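Local coordinates for variant surface glycoprotein MITat 1.13 (Trypanosoma brucei, PDB 6Z8H), which probably forms, with many copies of itself, the antigenically variable surface coat that lets the parasite evade the host's immune response, at residues P350-P355 with W371-A376; A72-V77 with R377-E382; Y66-T71 with D360-L365. All blocks are in the same frame, centred on the assembly; numbering follows the deposited sequence.

Contact 1: P350-P355 with W371-A376; sequences PKADPP and WGDAIA
P350 lays its pyrrolidine ring against the methyl of A374, with ring atom CD of P350 4.0 Å from CB of A374. The methyl is met twice by the same residue, because the P350 carbonyl also reaches over it: P350 O stands 3.7 Å from A374 CB. The proline thus covers the alanine with its ring and with the end of its own peptide group. Since a methyl side chain projects so little, the strand can come close to the helix, and the CA atoms of P350 and A374 are only 5.2 Å apart. Beyond the alanine the P350 ring runs on to L378 and R377, about one turn further along the helix. P350 lies next to last in strand 348-351, one half of a two-stranded antiparallel hairpin with 358-361, and the helix is 368-383, the last one modelled before the chain leads on to the C-terminal domain; the contact therefore seats the edge of a hairpin on that helix.

A polar link lies beside this apolar patch. D373 turns its CG anti to the backbone N (chi1 -165°), which carries the carboxylate off the helix towards the chain leaving the strand. There OD2 of D373 lies 3.8 Å from the methyl CB of A352, and a water molecule joins the two residues: it accepts from A352 N at 3.0 Å and donates to D373 OD2 at 2.8 Å. R377, one turn on, forms a salt bridge through NE to OD1, which probably steadies the rotation of the carboxylate. M299 of the second subunit packs on D373, and K295 of that subunit forms a long, weak ion pair with OD2, placing this flank of the contact at the dimer interface.

Contact 2: A72-V77 with R377-E382; sequences AALAAV and RLLLQE
L74 and L378 run alongside one another in opposite directions, each reaching past the other towards the partner's backbone, whereas L74 and L379 meet at about a right angle. The two relations share one atom. CD2 of L74 touches CB of L378 at 3.9 Å, close to the root of that side chain, and comes equally near to CG of L379 at 3.9 Å and to its CD2 branch, so one methyl of L74 serves both the antiparallel overlap with L378 and the perpendicular crossing with L379. The reach of L74 goes with an unusual first torsion, chi1 -143°, well away from a staggered value.

L378 repays the overlap with its own far branch. Its CG stands beside the backbone N (chi1 -72°), and from there the CD1 methyl extends to the neighbouring residue of the first helix, lying 3.7 Å from CB of A75. As the alanine offers only a methyl, L378 can approach the helix backbone as well, and its CD1 is 4.1 Å from A75 CA.

Segment 72-77 spans the end of helix 34-75, whereas 377-382 is helical throughout. A76 is the first residue to leave helical geometry, and V77 occupies the N-cap position of helix 78-129, so the last turn of helix 34-75, just before the bend of the long helical hairpin, packs on helix 368-383. The leucine cluster is widened from two directions: I349 covers A75 from the hairpin side, while L379 of the second subunit packs on A73 and L74, and A73 of that subunit packs on L379. R377 directs its guanidinium group elsewhere, forming salt bridges with E357 and with E311 of the second subunit.

Contact 3: Y66-T71 with D360-L365; sequences YSKLVT and DTIDKL
I362 fills the close-packed half of this contact, pressing both ends of its branched side chain against one turn of helix 34-75. Its CG2 lies alongside the aliphatic part of K68, 3.9 Å from CG and as near to CD, the two side chains crossing at a slant. The other branch ends in CD1, which rests 3.8 Å from the backbone O of K68 and 4.1 Å from CG2 of T71. That methyl of T71 is presented to the isoleucine because the hydroxyl is held elsewhere: with chi1 at -54°, OG1 sits beside the backbone N and hydrogen-bonds S67 O at 2.8 Å, tilted 33° from the carbonyl plane. T71 N reaches the same S67 oxygen from the opposite face, so the helix itself satisfies the threonine.

The looser half lies beyond the bend at chi3 of K68. Its ammonium nitrogen NZ forms a salt bridge with OD1 of D363, but a long one of 3.6 Å, and the two side chains cross almost perpendicularly. A second, weak ion pair links the lysine to E64, so its charge is probably shared, loosely, between two acids; OD1 of D363 has no hydrogen-bond partner in the model, although the contact buries it.

The segment 360-365 leaves strand 358-361 of the small hairpin through a single helical turn, closed by the bond from L365 N to T361 O. T361 makes an ST motif, its OG1 accepting from K364 N at 3.0 Å, and I349 of the partner strand covers I362 and T71. W371 of helix 368-383 packs on T71 and gives a weak hydrogen bond to the I362 carbonyl.

The division of labour suggests that shape and apolar packing by I362 fix how this turn sits on the helix, while the distant lysine-aspartate attraction probably adds only a modest electrostatic contribution.

How the contacts relate
The three contacts lie 11 to 12 Å apart, centre to centre, at one end of the elongated molecule. Contacts 2 and 3 use successive parts of helix 34-75, contacts 1 and 2 successive parts of helix 368-383, and contacts 1 and 3 the two strands of the hairpin 348-351 and 358-361. Helix, hairpin and helix thus close a triangle. Along the chain contact 1 is nested within the loop closed by contact 2, while contact 3 interlaces with both, so residues remote in sequence are tied to the long helical hairpin. All three also touch the second subunit, which joins this end of the fold to the dimer.

Contact 1: P350-P355 with W371-A376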
# COMPACT_ATOMS: atom_id res chain seq x y z
N PRO A 350 -36.36 -16.89 -7.71
CA PRO A 350 -37.32 -16.10 -6.92
C PRO A 350 -36.78 -14.73 -6.56
O PRO A 350 -35.59 -14.55 -6.32
CB PRO A 350 -37.53 -16.95 -5.65
CG PRO A 350 -36.97 -18.26 -5.95
CD PRO A 350 -35.93 -18.11 -7.03
N LYS A 351 -37.70 -13.76 -6.46
CA LYS A 351 -37.42 -12.38 -6.07
C LYS A 351 -38.44 -11.93 -5.02
O LYS A 351 -39.65 -12.12 -5.20
CB LYS A 351 -37.54 -11.47 -7.29
CG LYS A 351 -37.28 -10.00 -7.01
CD LYS A 351 -37.44 -9.12 -8.25
CE LYS A 351 -38.89 -8.76 -8.53
NZ LYS A 351 -38.98 -7.66 -9.54
N ALA A 352 -37.96 -11.30 -3.95
CA ALA A 352 -38.85 -10.75 -2.94
C ALA A 352 -39.65 -9.59 -3.51
O ALA A 352 -39.20 -8.85 -4.38
CB ALA A 352 -38.03 -10.27 -1.73
N ASP A 353 -40.87 -9.43 -3.00
CA ASP A 353 -41.77 -8.35 -3.39
C ASP A 353 -42.96 -8.32 -2.42
O ASP A 353 -43.50 -9.37 -2.08
CB ASP A 353 -42.26 -8.57 -4.82
CG ASP A 353 -42.91 -7.33 -5.41
OD1 ASP A 353 -42.20 -6.53 -6.06
OD2 ASP A 353 -44.14 -7.16 -5.21
N PRO A 354 -43.40 -7.15 -1.97
CA PRO A 354 -44.43 -7.10 -0.92
C PRO A 354 -45.77 -7.67 -1.38
O PRO A 354 -46.45 -8.33 -0.60
CB PRO A 354 -44.53 -5.60 -0.58
CG PRO A 354 -43.23 -5.01 -1.03
CD PRO A 354 -42.78 -5.83 -2.22
N PRO A 355 -46.20 -7.43 -2.64
CA PRO A 355 -47.39 -8.14 -3.14
C PRO A 355 -47.32 -9.67 -3.19
O PRO A 355 -48.36 -10.30 -3.45
CB PRO A 355 -47.57 -7.59 -4.56
CG PRO A 355 -47.08 -6.20 -4.47
CD PRO A 355 -46.00 -6.16 -3.37
N TRP A 371 -29.10 -13.23 -4.85
CA TRP A 371 -28.84 -14.65 -5.12
C TRP A 371 -28.97 -15.49 -3.85
O TRP A 371 -29.56 -16.57 -3.88
CB TRP A 371 -27.44 -14.80 -5.72
CG TRP A 371 -27.30 -14.07 -7.02
CD1 TRP A 371 -28.29 -13.79 -7.91
CD2 TRP A 371 -26.09 -13.53 -7.58
NE1 TRP A 371 -27.78 -13.12 -9.00
CE2 TRP A 371 -26.43 -12.95 -8.81
CE3 TRP A 371 -24.77 -13.48 -7.14
CZ2 TRP A 371 -25.49 -12.31 -9.63
CZ3 TRP A 371 -23.83 -12.84 -7.94
CH2 TRP A 371 -24.20 -12.27 -9.18
N GLY A 372 -28.42 -15.00 -2.74
CA GLY A 372 -28.61 -15.68 -1.47
C GLY A 372 -30.07 -15.81 -1.08
O GLY A 372 -30.49 -16.87 -0.60
N ASP A 373 -30.83 -14.72 -1.19
CA ASP A 373 -32.26 -14.76 -0.92
C ASP A 373 -32.93 -15.80 -1.81
O ASP A 373 -33.78 -16.58 -1.35
CB ASP A 373 -32.87 -13.38 -1.19
CG ASP A 373 -34.24 -13.21 -0.60
OD1 ASP A 373 -34.67 -14.06 0.20
OD2 ASP A 373 -34.89 -12.19 -0.90
N ALA A 374 -32.56 -15.83 -3.09
CA ALA A 374 -33.14 -16.81 -3.99
C ALA A 374 -32.84 -18.23 -3.53
O ALA A 374 -33.71 -19.11 -3.60
CB ALA A 374 -32.63 -16.59 -5.41
N ILE A 375 -31.61 -18.49 -3.10
CA ILE A 375 -31.25 -19.83 -2.65
C ILE A 375 -32.13 -20.24 -1.46
O ILE A 375 -32.65 -21.35 -1.40
CB ILE A 375 -29.75 -19.89 -2.32
CG1 ILE A 375 -28.91 -19.74 -3.59
CG2 ILE A 375 -29.40 -21.17 -1.58
CD1 ILE A 375 -27.41 -19.73 -3.36
N ALA A 376 -32.26 -19.35 -0.48
CA ALA A 376 -33.11 -19.68 0.65
C ALA A 376 -34.54 -19.97 0.21
O ALA A 376 -35.18 -20.91 0.70
CB ALA A 376 -33.07 -18.53 1.66
O HOH W 1 -34.98 -11.10 -3.49

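Contact 2: A72-V77 with R377-E382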
# COMPACT_ATOMS: atom_id res chain seq x y z
N ALA A 72 -27.72 -20.86 -9.97
CA ALA A 72 -28.30 -21.46 -11.17
C ALA A 72 -28.44 -22.97 -11.04
O ALA A 72 -29.41 -23.54 -11.52
CB ALA A 72 -27.42 -21.08 -12.37
N ALA A 73 -27.43 -23.63 -10.46
CA ALA A 73 -27.51 -25.07 -10.30
C ALA A 73 -28.71 -25.46 -9.47
O ALA A 73 -29.31 -26.50 -9.72
CB ALA A 73 -26.24 -25.58 -9.63
N LEU A 74 -29.12 -24.64 -8.52
CA LEU A 74 -30.28 -24.98 -7.70
C LEU A 74 -31.58 -24.70 -8.43
O LEU A 74 -32.53 -25.49 -8.33
CB LEU A 74 -30.26 -24.13 -6.43
CG LEU A 74 -30.72 -24.75 -5.14
CD1 LEU A 74 -29.61 -25.72 -4.69
CD2 LEU A 74 -31.00 -23.69 -4.11
N ALA A 75 -31.62 -23.61 -9.19
CA ALA A 75 -32.86 -23.14 -9.80
C ALA A 75 -33.17 -23.74 -11.17
O ALA A 75 -34.34 -23.80 -11.53
CB ALA A 75 -32.81 -21.63 -9.96
N ALA A 76 -32.16 -24.10 -11.96
CA ALA A 76 -32.40 -24.47 -13.35
C ALA A 76 -33.08 -25.83 -13.49
O ALA A 76 -33.10 -26.65 -12.56
CB ALA A 76 -31.07 -24.51 -14.11
N VAL A 77 -33.65 -26.05 -14.67
CA VAL A 77 -34.28 -27.32 -15.01
C VAL A 77 -33.19 -28.38 -15.21
O VAL A 77 -32.04 -28.04 -15.54
CB VAL A 77 -35.19 -27.22 -16.26
CG1 VAL A 77 -36.29 -26.19 -16.07
CG2 VAL A 77 -34.37 -26.93 -17.51
N ARG A 377 -35.06 -19.16 -0.71
CA ARG A 377 -36.45 -19.30 -1.14
C ARG A 377 -36.64 -20.59 -1.94
O ARG A 377 -37.66 -21.28 -1.79
CB ARG A 377 -36.87 -18.07 -1.94
CG ARG A 377 -36.96 -16.80 -1.09
CD ARG A 377 -37.09 -15.49 -1.91
NE ARG A 377 -37.39 -14.37 -1.03
CZ ARG A 377 -38.61 -13.90 -0.79
NH1 ARG A 377 -39.67 -14.39 -1.42
NH2 ARG A 377 -38.79 -12.92 0.06
N LEU A 378 -35.65 -20.93 -2.77
CA LEU A 378 -35.71 -22.17 -3.54
C LEU A 378 -35.67 -23.39 -2.63
O LEU A 378 -36.35 -24.39 -2.88
CB LEU A 378 -34.56 -22.23 -4.55
CG LEU A 378 -34.69 -21.27 -5.73
CD1 LEU A 378 -33.33 -20.97 -6.33
CD2 LEU A 378 -35.64 -21.83 -6.78
N LEU A 379 -34.83 -23.36 -1.59
CA LEU A 379 -34.77 -24.50 -0.68
C LEU A 379 -36.05 -24.59 0.16
O LEU A 379 -36.54 -25.69 0.44
CB LEU A 379 -33.53 -24.41 0.19
CG LEU A 379 -32.17 -24.52 -0.52
CD1 LEU A 379 -31.06 -24.18 0.42
CD2 LEU A 379 -31.98 -25.91 -1.08
N LEU A 380 -36.60 -23.44 0.55
CA LEU A 380 -37.84 -23.46 1.31
C LEU A 380 -38.96 -24.05 0.47
O LEU A 380 -39.78 -24.84 0.95
CB LEU A 380 -38.20 -22.05 1.78
CG LEU A 380 -39.48 -21.89 2.61
CD1 LEU A 380 -39.39 -22.76 3.84
CD2 LEU A 380 -39.72 -20.44 2.95
N GLN A 381 -39.00 -23.68 -0.81
CA GLN A 381 -39.98 -24.25 -1.72
C GLN A 381 -39.91 -25.77 -1.71
O GLN A 381 -40.94 -26.45 -1.69
CB GLN A 381 -39.73 -23.73 -3.13
CG GLN A 381 -40.64 -24.35 -4.18
CD GLN A 381 -41.88 -23.52 -4.41
OE1 GLN A 381 -42.71 -23.33 -3.51
NE2 GLN A 381 -42.02 -22.99 -5.63
N GLU A 382 -38.70 -26.32 -1.77
CA GLU A 382 -38.58 -27.78 -1.82
C GLU A 382 -39.01 -28.40 -0.50
O GLU A 382 -39.59 -29.50 -0.48
CB GLU A 382 -37.16 -28.18 -2.21
CG GLU A 382 -37.09 -29.50 -2.96
CD GLU A 382 -37.88 -29.50 -4.27
OE1 GLU A 382 -38.26 -28.40 -4.73
OE2 GLU A 382 -38.12 -30.59 -4.84

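Contact 3: Y66-T71 with D360-L365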
# COMPACT_ATOMS: atom_id res chain seq x y z
N TYR A 66 -18.89 -17.94 -9.10
CA TYR A 66 -19.21 -19.11 -8.31
C TYR A 66 -20.59 -18.97 -7.69
O TYR A 66 -21.35 -19.94 -7.65
CB TYR A 66 -18.16 -19.32 -7.22
CG TYR A 66 -18.40 -20.55 -6.39
CD1 TYR A 66 -18.25 -21.81 -6.93
CD2 TYR A 66 -18.81 -20.45 -5.09
CE1 TYR A 66 -18.49 -22.94 -6.18
CE2 TYR A 66 -19.03 -21.56 -4.31
CZ TYR A 66 -18.89 -22.82 -4.87
OH TYR A 66 -19.13 -23.91 -4.08
N SER A 67 -20.92 -17.80 -7.18
CA SER A 67 -22.26 -17.61 -6.65
C SER A 67 -23.32 -17.80 -7.71
O SER A 67 -24.37 -18.39 -7.44
CB SER A 67 -22.37 -16.24 -6.00
OG SER A 67 -21.64 -16.27 -4.79
N LYS A 68 -23.02 -17.33 -8.93
CA LYS A 68 -23.92 -17.44 -10.11
C LYS A 68 -24.14 -18.93 -10.43
O LYS A 68 -25.28 -19.29 -10.78
CB LYS A 68 -23.31 -16.70 -11.31
CG LYS A 68 -23.72 -15.24 -11.43
CD LYS A 68 -23.73 -14.73 -12.86
CE LYS A 68 -22.89 -13.49 -13.06
NZ LYS A 68 -22.85 -13.07 -14.48
N LEU A 69 -23.09 -19.75 -10.31
CA LEU A 69 -23.15 -21.18 -10.61
C LEU A 69 -23.99 -21.90 -9.56
O LEU A 69 -24.81 -22.75 -9.89
CB LEU A 69 -21.76 -21.80 -10.66
CG LEU A 69 -20.89 -21.49 -11.88
CD1 LEU A 69 -19.50 -22.04 -11.69
CD2 LEU A 69 -21.55 -22.10 -13.10
N VAL A 70 -23.76 -21.62 -8.27
CA VAL A 70 -24.52 -22.31 -7.23
C VAL A 70 -25.99 -21.99 -7.35
O VAL A 70 -26.86 -22.88 -7.29
CB VAL A 70 -23.97 -21.97 -5.83
CG1 VAL A 70 -24.86 -22.54 -4.75
CG2 VAL A 70 -22.56 -22.47 -5.68
N THR A 71 -26.31 -20.71 -7.52
CA THR A 71 -27.70 -20.29 -7.60
C THR A 71 -28.38 -20.90 -8.81
O THR A 71 -29.48 -21.45 -8.71
CB THR A 71 -27.77 -18.76 -7.67
OG1 THR A 71 -27.06 -18.17 -6.56
CG2 THR A 71 -29.20 -18.27 -7.69
N ASP A 360 -37.36 -13.41 -11.58
CA ASP A 360 -36.60 -12.75 -12.64
C ASP A 360 -35.31 -13.53 -12.84
O ASP A 360 -35.06 -14.54 -12.17
CB ASP A 360 -36.36 -11.28 -12.29
CG ASP A 360 -36.30 -10.39 -13.53
OD1 ASP A 360 -35.99 -10.89 -14.64
OD2 ASP A 360 -36.58 -9.18 -13.40
N THR A 361 -34.48 -13.06 -13.76
CA THR A 361 -33.28 -13.81 -14.09
C THR A 361 -32.14 -13.45 -13.15
O THR A 361 -32.13 -12.39 -12.54
CB THR A 361 -32.85 -13.54 -15.53
OG1 THR A 361 -32.27 -12.22 -15.61
CG2 THR A 361 -34.03 -13.64 -16.48
N ILE A 362 -31.18 -14.37 -13.05
CA ILE A 362 -29.95 -14.13 -12.30
C ILE A 362 -29.29 -12.84 -12.76
O ILE A 362 -28.83 -12.03 -11.95
CB ILE A 362 -29.00 -15.34 -12.44
CG1 ILE A 362 -29.51 -16.50 -11.57
CG2 ILE A 362 -27.57 -14.95 -12.09
CD1 ILE A 362 -28.69 -17.76 -11.70
N ASP A 363 -29.23 -12.63 -14.08
CA ASP A 363 -28.53 -11.45 -14.59
C ASP A 363 -29.27 -10.16 -14.29
O ASP A 363 -28.63 -9.11 -14.16
CB ASP A 363 -28.29 -11.60 -16.09
CG ASP A 363 -27.03 -12.41 -16.40
OD1 ASP A 363 -26.31 -12.78 -15.45
OD2 ASP A 363 -26.77 -12.66 -17.59
N LYS A 364 -30.60 -10.19 -14.14
CA LYS A 364 -31.32 -8.99 -13.73
C LYS A 364 -31.21 -8.76 -12.23
O LYS A 364 -31.01 -7.62 -11.78
CB LYS A 364 -32.78 -9.08 -14.18
CG LYS A 364 -32.97 -9.01 -15.69
CD LYS A 364 -33.62 -7.71 -16.13
CE LYS A 364 -33.27 -7.35 -17.57
NZ LYS A 364 -32.87 -5.91 -17.68
N LEU A 365 -31.28 -9.82 -11.44
CA LEU A 365 -31.10 -9.77 -9.99
C LEU A 365 -29.62 -9.97 -9.67
O LEU A 365 -29.21 -10.89 -8.96
CB LEU A 365 -31.96 -10.83 -9.33
CG LEU A 365 -33.43 -10.78 -9.71
CD1 LEU A 365 -34.20 -11.94 -9.12
CD2 LEU A 365 -34.05 -9.45 -9.32